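Local coordinates for dioxygenase (Pseudomonas brassicacearum, PDB 5V2D), which probably cleaves the central double bond of lignostilbene-type stilbenes with molecular oxygen, using an iron ion held by four histidines, at residues I79-D84 against N325-F330; V122-F127 against F201-K206; L154-L159 against M237-A242; T186-L191 against Q302-N307. One frame throughout, in Å; residues are numbered along the deposited sequence.

Interactions 3 and 4 lie near the centre of the chain, the first buried and the second partly so, and share the iron: His239 comes from one, His188 and His304 from the other, and water 5 belongs to both. Their chemistry is metal bonds, a histidine-carboxylate hydrogen bond and one salt bridge, Asp240 to Lys190. Interaction 2 is also buried but polar, built round one arginine. It meets interaction 3 where Tyr203 OH bonds to Glu156 OE2, so it connects to the second shell of the iron site through Glu156. Strands 190-191 and 198-203, from interactions 4 and 2, are neighbours in one sheet. Interaction 1 is nearer the surface and apolar, a set of phenylalanines. Tyr123 of interaction 2 packs against it.

Interaction 1: residues I79-D84 against N325-F330; sequences IFFNGD and NIFYFF
Ile79 and Phe81 pack against Phe327 and Phe329 in an aromatic cluster that joins two loops of the beta-propeller fold of carotenoid cleavage oxygenases. One loop leads into strand 85-93, the other into strand 345-353. No direct hydrogen bond crosses between them. The aliphatic part is a CH-pi contact: Ile79 CD1 lies over one face of the Phe329 ring, 3.9 Å from its centroid and offset toward the rim. Ile79 CG2 touches CB of Phe329 at 3.7 Å. The aromatic part turns on the far end of Phe81. Its edge is directed at the face of Phe327 in an offset edge-to-face pair, with planes at 90°. Phe81 CE2 also meets Phe329 CZ at 3.7 Å, with the two rings set obliquely. Phe329 CG sits between its own N and carbonyl carbon (chi1 36°), and its ring edges stand over the faces of Tyr328 and Phe330. With a serine at Phe329, Ile79 CD1 would probably lose the aromatic face it rests on, and a gap would open beside Phe81. The polar part is local. Asn325 OD1 accepts from Phe327 N in an Asx turn, and a type I turn follows from Phe327 to Phe330. Water 1 bridges the loops, accepting from Phe80 N at 2.8 Å and hydrogen-bonding to Tyr328 OH at 2.8 Å.

Interaction 2: residues V122-F127 against F201-K206; sequences VYRNAF and FSYEAK
Arg124 reaches from its loop to Tyr203 and Glu204 of the 201-206 segment. The direct bond is from Arg124 NH1 to Tyr203 OH, 2.9 Å long and bent, with an N-H...O angle of 133°. The hydroxyl lies at the edge of the guanidinium, close to its plane, while the tyrosine ring is turned 60° from that plane. The link to Glu204 is looser. NH2 of Arg124 is 3.6 Å from OE2 of Glu204, a long salt bridge. The oxygen stands off the guanidinium plane, so this is attraction of charges without a directed bond. Two waters fill in. Water 2 accepts from Arg124 NH2 and donates to the Tyr203 carbonyl, and its oxygen sits over one face of the Tyr203 ring. Water 3 donates to Glu204 OE1 at 2.7 Å and takes a weak bond from Arg124 NH2. Further out, the type II turn from Val122 to Asn125 presents the arginine, whose CG lies over the ring of Tyr123. A bend at chi3 (58°) then turns the guanidinium so that NH1 meets Tyr203 OH and NH2 lies on the Glu204 side. Glu204 OE2 is also hydrogen-bonded to His268, and Tyr203 OH bonds to Glu156. Replacing Arg124 by a leucine is likely to leave Glu204 without this positive charge and Tyr203 OH without its NH1 donor. In this buried setting the arginine probably offsets part of the charge of Glu204. Tyr203 carries the network on toward the iron, whose histidine ligand His239 is held by Glu156.

Interaction 3: residues L154-L159 against M237-A242; sequences LKEDAL and MVHDFA. With FE (Fe (III) ion), chain E.
Glu156 has CG between its backbone N and carbonyl carbon (chi1 70°), with an extended chain beyond that brings the carboxylate to His239. His239 has CG anti to its own N (chi1 -180°), which places ND1 beside Glu156 and NE2 at the iron. The two side chains cross at about a right angle. His239 ND1 donates to Glu156 OE1 over 2.7 Å, at an N-H...O angle of 142°. OE1 accepts through its syn lone pair and lies slightly out of the imidazole plane. Held by OE1 at ND1 and by the iron at NE2, the ring has little freedom to turn, and the carboxylate is likely to make the histidine more electron-rich toward the metal. NE2 of His239 binds the iron at 2.1 Å.

Glu156 OE1 takes a second bond. Water 4 donates to it at 2.7 Å and also to the carbonyl O of His239, so side chain and backbone are tied to the same carboxylate. Glu156 OE2 bonds to Tyr203 OH and packs on Met237 CG at 3.9 Å. Both carboxylate oxygens are therefore engaged. Glu156 itself is presented by a type I turn from Lys155 to Ala158.

Water 5 is a further iron ligand, and His188, His304 and His495 complete the protein's share. This is the four-histidine iron centre of the carotenoid cleavage oxygenase family, with Glu156 as a second-shell carboxylate behind one histidine.

Interaction 4: residues T186-L191 against Q302-N307; sequences TAHPKL and QGHTLN. With FE (Fe (III) ion), chain E.
His188 and His304 are two of the four histidines of the iron centre at the heart of the beta-propeller. They come from two different sheets of the fold: His188 just before strand 190-191, and His304 at a break in strand 301-311. Both have CG anti to the carbonyl carbon (chi1 -81° and -73°), which carries their NE2 atoms to the iron. Each NE2 binds it at 2.1 Å. The shared metal brings the two NE2 atoms of His188 and His304 to 3.2 Å, with no hydrogen bond between them. The side chains cross at about a right angle. Their rings meet obliquely, and NE2 of His188 lies at the edge of the His304 ring. CE1 of His188 also touches CD2 of His304 at 3.5 Å. Water 5 is another ligand of the iron and lies in the plane of the His304 ring, at its edge. His239 and His495 supply the remaining nitrogens.

A second-shell carboxylate holds His304: its ND1 bonds to Glu372 OE2, which limits the turning of that ring. Asp240 joins the two segments, with a salt bridge to Lys190 NZ through one oxygen and a bond from Thr305 N through the other. Thr305 OG1 bonds to the carbonyl of Phe241. Lys190 NZ itself comes no nearer to Thr305 than 4.3 Å, at CB. On the His188 side the backbone is shaped by an ST turn, in which His188 N donates to Thr186 OG1 over 2.9 Å at 165°.

Interaction 1: residues I79-D84 against N325-F330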
# COMPACT_ATOMS: atom_id res chain seq x y z
N ILE A 79 -10.58 5.14 11.00
CA ILE A 79 -10.48 4.26 9.84
C ILE A 79 -9.15 3.53 9.92
O ILE A 79 -8.17 4.01 10.62
CB ILE A 79 -10.68 4.99 8.52
CG1 ILE A 79 -9.51 5.93 8.21
CG2 ILE A 79 -12.06 5.70 8.55
CD1 ILE A 79 -9.55 6.57 6.87
N PHE A 80 -9.09 2.38 9.26
CA PHE A 80 -7.87 1.54 9.33
C PHE A 80 -6.65 2.26 8.84
O PHE A 80 -5.58 2.15 9.44
CB PHE A 80 -8.11 0.28 8.47
CG PHE A 80 -6.88 -0.57 8.26
CD1 PHE A 80 -6.41 -0.75 7.01
CD2 PHE A 80 -6.30 -1.19 9.30
CE1 PHE A 80 -5.30 -1.59 6.76
CE2 PHE A 80 -5.16 -1.97 9.09
CZ PHE A 80 -4.68 -2.17 7.80
N PHE A 81 -6.79 3.08 7.81
CA PHE A 81 -5.68 3.80 7.20
C PHE A 81 -5.05 4.87 8.15
O PHE A 81 -4.07 5.50 7.78
CB PHE A 81 -6.09 4.50 5.90
CG PHE A 81 -6.48 3.61 4.78
CD1 PHE A 81 -6.03 2.32 4.64
CD2 PHE A 81 -7.16 4.17 3.68
CE1 PHE A 81 -6.41 1.50 3.56
CE2 PHE A 81 -7.50 3.40 2.55
CZ PHE A 81 -7.16 2.04 2.51
N ASN A 82 -5.64 5.09 9.31
CA ASN A 82 -5.17 6.16 10.20
C ASN A 82 -4.29 5.69 11.38
O ASN A 82 -3.87 6.49 12.19
CB ASN A 82 -6.34 6.96 10.73
CG ASN A 82 -5.99 8.43 11.01
OD1 ASN A 82 -4.91 8.97 10.55
ND2 ASN A 82 -6.91 9.09 11.69
N GLY A 83 -3.96 4.42 11.44
CA GLY A 83 -3.28 3.87 12.61
C GLY A 83 -1.76 4.11 12.54
O GLY A 83 -1.19 4.10 11.45
N ASP A 84 -1.16 4.32 13.69
CA ASP A 84 0.31 4.49 13.80
C ASP A 84 1.03 3.35 13.06
O ASP A 84 0.69 2.18 13.23
CB ASP A 84 0.72 4.52 15.24
CG ASP A 84 0.01 5.65 15.99
OD1 ASP A 84 0.44 6.81 15.83
OD2 ASP A 84 -0.93 5.34 16.73
N ASN A 325 -17.23 3.89 -5.83
CA ASN A 325 -16.50 4.30 -4.65
C ASN A 325 -16.42 3.16 -3.61
O ASN A 325 -17.42 2.81 -2.99
CB ASN A 325 -17.14 5.51 -3.98
CG ASN A 325 -16.32 6.03 -2.84
OD1 ASN A 325 -15.14 5.75 -2.78
ND2 ASN A 325 -16.95 6.79 -1.92
N ILE A 326 -15.21 2.65 -3.41
CA ILE A 326 -14.96 1.65 -2.34
C ILE A 326 -14.58 2.29 -0.97
O ILE A 326 -14.49 1.61 0.04
CB ILE A 326 -13.84 0.69 -2.79
CG1 ILE A 326 -13.94 -0.65 -2.04
CG2 ILE A 326 -12.47 1.36 -2.66
CD1 ILE A 326 -13.24 -1.86 -2.72
N PHE A 327 -14.34 3.59 -0.98
CA PHE A 327 -13.93 4.34 0.19
C PHE A 327 -15.15 4.91 0.88
O PHE A 327 -15.52 6.05 0.69
CB PHE A 327 -12.78 5.34 -0.17
CG PHE A 327 -11.39 4.65 -0.48
CD1 PHE A 327 -11.10 3.31 -0.05
CD2 PHE A 327 -10.41 5.31 -1.16
CE1 PHE A 327 -9.82 2.69 -0.31
CE2 PHE A 327 -9.16 4.72 -1.43
CZ PHE A 327 -8.85 3.41 -1.00
N TYR A 328 -15.75 4.07 1.75
CA TYR A 328 -16.93 4.48 2.52
C TYR A 328 -16.68 5.73 3.39
O TYR A 328 -17.60 6.49 3.60
CB TYR A 328 -17.56 3.29 3.32
CG TYR A 328 -16.67 2.80 4.45
CD1 TYR A 328 -15.75 1.71 4.27
CD2 TYR A 328 -16.65 3.50 5.67
CE1 TYR A 328 -14.88 1.33 5.29
CE2 TYR A 328 -15.79 3.13 6.71
CZ TYR A 328 -14.90 2.05 6.52
OH TYR A 328 -14.05 1.75 7.61
N PHE A 329 -15.43 6.01 3.80
CA PHE A 329 -15.08 7.18 4.66
C PHE A 329 -14.82 8.43 3.87
O PHE A 329 -14.53 9.52 4.44
CB PHE A 329 -13.83 6.81 5.53
CG PHE A 329 -12.82 5.93 4.81
CD1 PHE A 329 -12.88 4.56 4.89
CD2 PHE A 329 -11.85 6.49 4.01
CE1 PHE A 329 -11.98 3.73 4.18
CE2 PHE A 329 -10.93 5.65 3.31
CZ PHE A 329 -10.99 4.30 3.38
N PHE A 330 -14.88 8.32 2.53
CA PHE A 330 -14.88 9.52 1.69
C PHE A 330 -16.15 9.56 0.81
O PHE A 330 -16.06 9.55 -0.38
CB PHE A 330 -13.64 9.59 0.77
CG PHE A 330 -12.28 9.44 1.49
CD1 PHE A 330 -12.00 10.18 2.64
CD2 PHE A 330 -11.28 8.61 0.97
CE1 PHE A 330 -10.78 10.06 3.26
CE2 PHE A 330 -10.05 8.52 1.57
CZ PHE A 330 -9.81 9.22 2.75
O HOH W 1 -11.26 1.54 7.63

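Interaction 2: residues V122-F127 against F201-K206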
# COMPACT_ATOMS: atom_id res chain seq x y z
N VAL A 122 -9.87 13.41 12.75
CA VAL A 122 -10.30 12.87 11.49
C VAL A 122 -9.11 12.65 10.60
O VAL A 122 -8.18 13.50 10.57
CB VAL A 122 -11.32 13.86 10.82
CG1 VAL A 122 -11.62 13.46 9.39
CG2 VAL A 122 -12.66 13.89 11.64
N TYR A 123 -9.12 11.54 9.87
CA TYR A 123 -8.04 11.16 8.92
C TYR A 123 -7.65 12.33 8.05
O TYR A 123 -8.50 12.92 7.33
CB TYR A 123 -8.47 9.97 8.06
CG TYR A 123 -7.50 9.51 7.03
CD1 TYR A 123 -7.69 9.82 5.70
CD2 TYR A 123 -6.31 8.79 7.37
CE1 TYR A 123 -6.76 9.39 4.71
CE2 TYR A 123 -5.42 8.36 6.37
CZ TYR A 123 -5.65 8.65 5.05
OH TYR A 123 -4.77 8.34 4.01
N ARG A 124 -6.36 12.69 8.11
CA ARG A 124 -5.74 13.71 7.24
C ARG A 124 -6.46 15.06 7.39
O ARG A 124 -6.56 15.86 6.45
CB ARG A 124 -5.67 13.26 5.78
CG ARG A 124 -4.63 12.12 5.53
CD ARG A 124 -4.22 11.99 4.07
NE ARG A 124 -3.64 13.23 3.54
CZ ARG A 124 -3.18 13.41 2.29
NH1 ARG A 124 -3.36 12.45 1.42
NH2 ARG A 124 -2.57 14.58 1.92
N ASN A 125 -7.02 15.30 8.58
CA ASN A 125 -7.64 16.58 8.84
C ASN A 125 -7.14 17.09 10.20
O ASN A 125 -7.77 16.88 11.27
CB ASN A 125 -9.18 16.48 8.75
CG ASN A 125 -9.86 17.85 8.94
OD1 ASN A 125 -9.14 18.82 9.26
ND2 ASN A 125 -11.20 17.94 8.81
N ALA A 126 -6.02 17.76 10.12
CA ALA A 126 -5.38 18.26 11.36
C ALA A 126 -6.19 19.37 12.05
O ALA A 126 -6.03 19.59 13.24
CB ALA A 126 -3.96 18.76 11.07
N PHE A 127 -7.13 20.01 11.35
CA PHE A 127 -8.02 20.95 12.06
C PHE A 127 -8.84 20.29 13.14
O PHE A 127 -9.35 21.00 13.95
CB PHE A 127 -8.98 21.70 11.08
CG PHE A 127 -8.24 22.43 9.99
CD1 PHE A 127 -7.51 23.61 10.32
CD2 PHE A 127 -8.21 21.96 8.66
CE1 PHE A 127 -6.80 24.30 9.32
CE2 PHE A 127 -7.47 22.64 7.70
CZ PHE A 127 -6.80 23.83 8.01
N PHE A 201 7.03 10.58 -6.29
CA PHE A 201 6.22 11.72 -6.69
C PHE A 201 5.55 12.30 -5.46
O PHE A 201 5.61 11.70 -4.37
CB PHE A 201 5.22 11.36 -7.78
CG PHE A 201 4.08 10.52 -7.29
CD1 PHE A 201 2.85 11.15 -6.86
CD2 PHE A 201 4.16 9.16 -7.23
CE1 PHE A 201 1.83 10.38 -6.35
CE2 PHE A 201 3.10 8.39 -6.74
CZ PHE A 201 1.94 8.98 -6.31
N SER A 202 4.89 13.45 -5.63
CA SER A 202 4.11 14.10 -4.56
C SER A 202 2.83 14.71 -5.16
O SER A 202 2.88 15.24 -6.29
CB SER A 202 4.95 15.19 -3.93
OG SER A 202 4.13 16.07 -3.16
N TYR A 203 1.68 14.54 -4.50
CA TYR A 203 0.48 15.30 -4.83
C TYR A 203 0.12 16.16 -3.59
O TYR A 203 0.66 15.95 -2.49
CB TYR A 203 -0.70 14.45 -5.34
CG TYR A 203 -1.41 13.67 -4.25
CD1 TYR A 203 -0.91 12.42 -3.83
CD2 TYR A 203 -2.54 14.15 -3.68
CE1 TYR A 203 -1.53 11.69 -2.87
CE2 TYR A 203 -3.21 13.45 -2.67
CZ TYR A 203 -2.72 12.23 -2.26
OH TYR A 203 -3.42 11.52 -1.29
N GLU A 204 -0.77 17.13 -3.78
CA GLU A 204 -0.95 18.22 -2.82
C GLU A 204 0.40 18.77 -2.40
O GLU A 204 0.73 18.99 -1.21
CB GLU A 204 -1.80 17.77 -1.62
CG GLU A 204 -3.29 17.55 -2.02
CD GLU A 204 -4.13 17.21 -0.79
OE1 GLU A 204 -4.33 18.08 0.11
OE2 GLU A 204 -4.59 16.04 -0.72
N ALA A 205 1.23 18.97 -3.39
CA ALA A 205 2.67 19.13 -3.17
C ALA A 205 3.03 20.48 -2.58
O ALA A 205 4.19 20.64 -2.11
CB ALA A 205 3.41 18.91 -4.44
N LYS A 206 2.11 21.45 -2.61
CA LYS A 206 2.34 22.72 -1.90
C LYS A 206 1.38 22.97 -0.78
O LYS A 206 1.22 24.12 -0.38
CB LYS A 206 2.27 23.87 -2.91
CG LYS A 206 3.37 23.76 -3.93
CD LYS A 206 3.40 24.98 -4.83
CE LYS A 206 4.68 24.93 -5.66
NZ LYS A 206 4.61 25.99 -6.69
O HOH W 2 -0.70 14.04 -0.34
O HOH W 3 -2.57 17.82 2.18

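Interaction 3: residues L154-L159 against M237-A242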
# COMPACT_ATOMS: atom_id res chain seq x y z
N LEU A 154 6.75 5.13 4.82
CA LEU A 154 6.16 6.18 4.01
C LEU A 154 4.64 6.31 4.24
O LEU A 154 3.92 5.31 4.40
CB LEU A 154 6.39 5.90 2.56
CG LEU A 154 7.85 5.68 2.16
CD1 LEU A 154 7.99 4.28 1.52
CD2 LEU A 154 8.25 6.75 1.16
N LYS A 155 4.18 7.54 4.11
CA LYS A 155 2.80 7.81 4.02
C LYS A 155 2.63 9.15 3.26
O LYS A 155 3.33 10.07 3.50
CB LYS A 155 2.36 7.93 5.41
CG LYS A 155 1.13 8.59 5.73
CD LYS A 155 -0.00 7.90 5.46
CE LYS A 155 -1.05 8.33 6.51
NZ LYS A 155 -2.20 7.44 6.06
N GLU A 156 1.65 9.16 2.39
CA GLU A 156 1.57 10.15 1.31
C GLU A 156 1.19 11.56 1.74
O GLU A 156 1.09 12.45 0.89
CB GLU A 156 0.60 9.67 0.22
CG GLU A 156 -0.89 9.67 0.67
CD GLU A 156 -1.72 8.72 -0.22
OE1 GLU A 156 -1.33 7.54 -0.35
OE2 GLU A 156 -2.76 9.16 -0.79
N ASP A 157 0.98 11.78 3.02
CA ASP A 157 0.67 13.13 3.58
C ASP A 157 1.90 13.85 4.07
O ASP A 157 1.79 14.94 4.57
CB ASP A 157 -0.36 13.06 4.70
CG ASP A 157 0.09 12.29 5.91
OD1 ASP A 157 1.14 11.57 5.84
OD2 ASP A 157 -0.65 12.37 6.98
N ALA A 158 3.10 13.24 3.96
CA ALA A 158 4.29 13.84 4.53
C ALA A 158 5.54 13.18 3.96
O ALA A 158 5.44 12.20 3.19
CB ALA A 158 4.25 13.70 6.04
N LEU A 159 6.69 13.71 4.35
CA LEU A 159 7.95 13.09 4.05
C LEU A 159 8.05 11.79 4.85
O LEU A 159 7.37 11.62 5.88
CB LEU A 159 9.09 14.03 4.50
CG LEU A 159 9.31 15.29 3.61
CD1 LEU A 159 10.31 16.19 4.32
CD2 LEU A 159 9.87 14.88 2.30
N MET A 237 -6.73 12.66 -5.21
CA MET A 237 -5.83 11.59 -4.67
C MET A 237 -5.02 10.98 -5.81
O MET A 237 -5.58 10.54 -6.83
CB MET A 237 -6.62 10.49 -4.01
CG MET A 237 -5.72 9.40 -3.39
SD MET A 237 -6.64 8.01 -2.66
CE MET A 237 -7.02 8.81 -1.15
N VAL A 238 -3.71 10.94 -5.64
CA VAL A 238 -2.83 10.14 -6.50
C VAL A 238 -2.12 9.17 -5.57
O VAL A 238 -1.03 9.50 -4.96
CB VAL A 238 -1.83 10.98 -7.28
CG1 VAL A 238 -1.10 10.10 -8.29
CG2 VAL A 238 -2.54 12.08 -8.06
N HIS A 239 -2.71 7.98 -5.46
CA HIS A 239 -2.20 7.03 -4.45
C HIS A 239 -0.94 6.32 -4.95
O HIS A 239 0.07 6.21 -4.24
CB HIS A 239 -3.31 6.06 -3.98
CG HIS A 239 -2.82 5.07 -2.95
ND1 HIS A 239 -2.36 5.47 -1.71
CD2 HIS A 239 -2.60 3.73 -3.04
CE1 HIS A 239 -1.97 4.40 -1.04
NE2 HIS A 239 -2.08 3.35 -1.83
N ASP A 240 -1.04 5.74 -6.15
CA ASP A 240 0.02 4.95 -6.75
C ASP A 240 0.35 5.61 -8.08
O ASP A 240 -0.34 6.52 -8.50
CB ASP A 240 -0.47 3.50 -6.88
CG ASP A 240 0.67 2.46 -7.00
OD1 ASP A 240 1.84 2.84 -7.30
OD2 ASP A 240 0.35 1.23 -6.86
N PHE A 241 1.41 5.19 -8.73
CA PHE A 241 1.75 5.70 -10.06
C PHE A 241 2.45 4.63 -10.84
O PHE A 241 2.53 3.53 -10.40
CB PHE A 241 2.54 7.03 -9.97
CG PHE A 241 4.01 6.90 -9.77
CD1 PHE A 241 4.53 6.16 -8.77
CD2 PHE A 241 4.89 7.58 -10.60
CE1 PHE A 241 5.92 6.11 -8.55
CE2 PHE A 241 6.29 7.51 -10.41
CZ PHE A 241 6.79 6.77 -9.40
N ALA A 242 2.82 4.94 -12.07
CA ALA A 242 3.49 3.98 -12.93
C ALA A 242 4.71 4.67 -13.52
O ALA A 242 4.65 5.85 -13.93
CB ALA A 242 2.57 3.56 -14.02
FE FE E . -1.25 1.48 -1.50
O HOH W 4 0.82 6.99 -1.87
O HOH W 5 -2.63 1.28 0.02

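Interaction 4: residues T186-L191 against Q302-N307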
# COMPACT_ATOMS: atom_id res chain seq x y z
N THR A 186 5.14 10.40 -1.86
CA THR A 186 4.28 9.22 -2.05
C THR A 186 4.62 8.09 -1.13
O THR A 186 5.80 7.93 -0.73
CB THR A 186 4.37 8.72 -3.52
OG1 THR A 186 3.41 7.72 -3.76
CG2 THR A 186 5.72 8.23 -3.86
N ALA A 187 3.64 7.24 -0.85
CA ALA A 187 3.93 5.94 -0.23
C ALA A 187 4.08 4.85 -1.31
O ALA A 187 4.24 3.70 -0.96
CB ALA A 187 2.82 5.58 0.74
N HIS A 188 4.03 5.19 -2.60
CA HIS A 188 4.24 4.21 -3.65
C HIS A 188 5.43 4.52 -4.58
O HIS A 188 5.25 4.52 -5.79
CB HIS A 188 2.97 3.97 -4.43
CG HIS A 188 2.07 3.03 -3.71
ND1 HIS A 188 2.41 1.71 -3.58
CD2 HIS A 188 0.90 3.19 -3.04
CE1 HIS A 188 1.48 1.10 -2.84
NE2 HIS A 188 0.54 1.97 -2.54
N PRO A 189 6.61 4.78 -4.01
CA PRO A 189 7.76 4.91 -4.85
C PRO A 189 8.12 3.57 -5.45
O PRO A 189 7.65 2.51 -4.92
CB PRO A 189 8.84 5.34 -3.86
CG PRO A 189 8.50 4.64 -2.59
CD PRO A 189 6.96 4.70 -2.58
N LYS A 190 8.87 3.59 -6.54
CA LYS A 190 9.35 2.35 -7.18
C LYS A 190 10.86 2.38 -7.23
O LYS A 190 11.45 3.45 -7.33
CB LYS A 190 8.89 2.30 -8.62
CG LYS A 190 7.47 2.64 -8.99
CD LYS A 190 6.55 1.65 -8.43
CE LYS A 190 5.13 2.07 -8.82
NZ LYS A 190 4.19 1.54 -7.82
N LEU A 191 11.48 1.22 -7.21
CA LEU A 191 12.95 1.08 -7.53
C LEU A 191 13.15 0.64 -8.96
O LEU A 191 12.59 -0.38 -9.45
CB LEU A 191 13.58 -0.00 -6.68
CG LEU A 191 13.62 0.30 -5.20
CD1 LEU A 191 14.19 -0.98 -4.52
CD2 LEU A 191 14.44 1.60 -4.92
N GLN A 302 -8.99 3.88 -9.96
CA GLN A 302 -7.73 3.23 -10.31
C GLN A 302 -7.17 2.55 -9.05
O GLN A 302 -6.93 3.25 -8.03
CB GLN A 302 -6.74 4.26 -10.80
CG GLN A 302 -7.22 5.08 -12.01
CD GLN A 302 -7.81 6.43 -11.64
OE1 GLN A 302 -8.62 6.52 -10.71
NE2 GLN A 302 -7.44 7.47 -12.37
N GLY A 303 -6.95 1.26 -9.10
CA GLY A 303 -6.24 0.53 -7.98
C GLY A 303 -4.72 0.63 -8.09
O GLY A 303 -4.18 1.46 -8.83
N HIS A 304 -4.04 -0.24 -7.35
CA HIS A 304 -2.58 -0.27 -7.34
C HIS A 304 -1.99 -0.74 -8.67
O HIS A 304 -2.50 -1.64 -9.30
CB HIS A 304 -2.12 -1.24 -6.24
CG HIS A 304 -2.33 -0.68 -4.90
ND1 HIS A 304 -3.30 -1.12 -4.04
CD2 HIS A 304 -1.61 0.25 -4.23
CE1 HIS A 304 -3.22 -0.41 -2.92
NE2 HIS A 304 -2.21 0.43 -3.02
N THR A 305 -0.87 -0.16 -9.04
CA THR A 305 -0.13 -0.59 -10.21
C THR A 305 0.46 -1.97 -10.07
O THR A 305 1.27 -2.22 -9.17
CB THR A 305 0.99 0.43 -10.46
OG1 THR A 305 0.42 1.73 -10.59
CG2 THR A 305 1.80 0.11 -11.72
N LEU A 306 0.10 -2.87 -10.98
CA LEU A 306 0.80 -4.17 -11.06
C LEU A 306 2.17 -3.90 -11.70
O LEU A 306 3.22 -4.13 -11.11
CB LEU A 306 0.00 -5.20 -11.79
CG LEU A 306 0.78 -6.45 -12.18
CD1 LEU A 306 1.43 -7.17 -10.99
CD2 LEU A 306 -0.19 -7.40 -12.93
N ASN A 307 2.15 -3.35 -12.89
CA ASN A 307 3.35 -2.99 -13.61
C ASN A 307 2.96 -2.10 -14.78
O ASN A 307 1.79 -1.95 -15.09
CB ASN A 307 4.21 -4.21 -14.04
CG ASN A 307 5.63 -3.83 -14.37
OD1 ASN A 307 6.17 -2.81 -13.91
ND2 ASN A 307 6.27 -4.69 -15.17
FE FE E . -1.25 1.48 -1.50
O HOH W 5 -2.63 1.28 0.02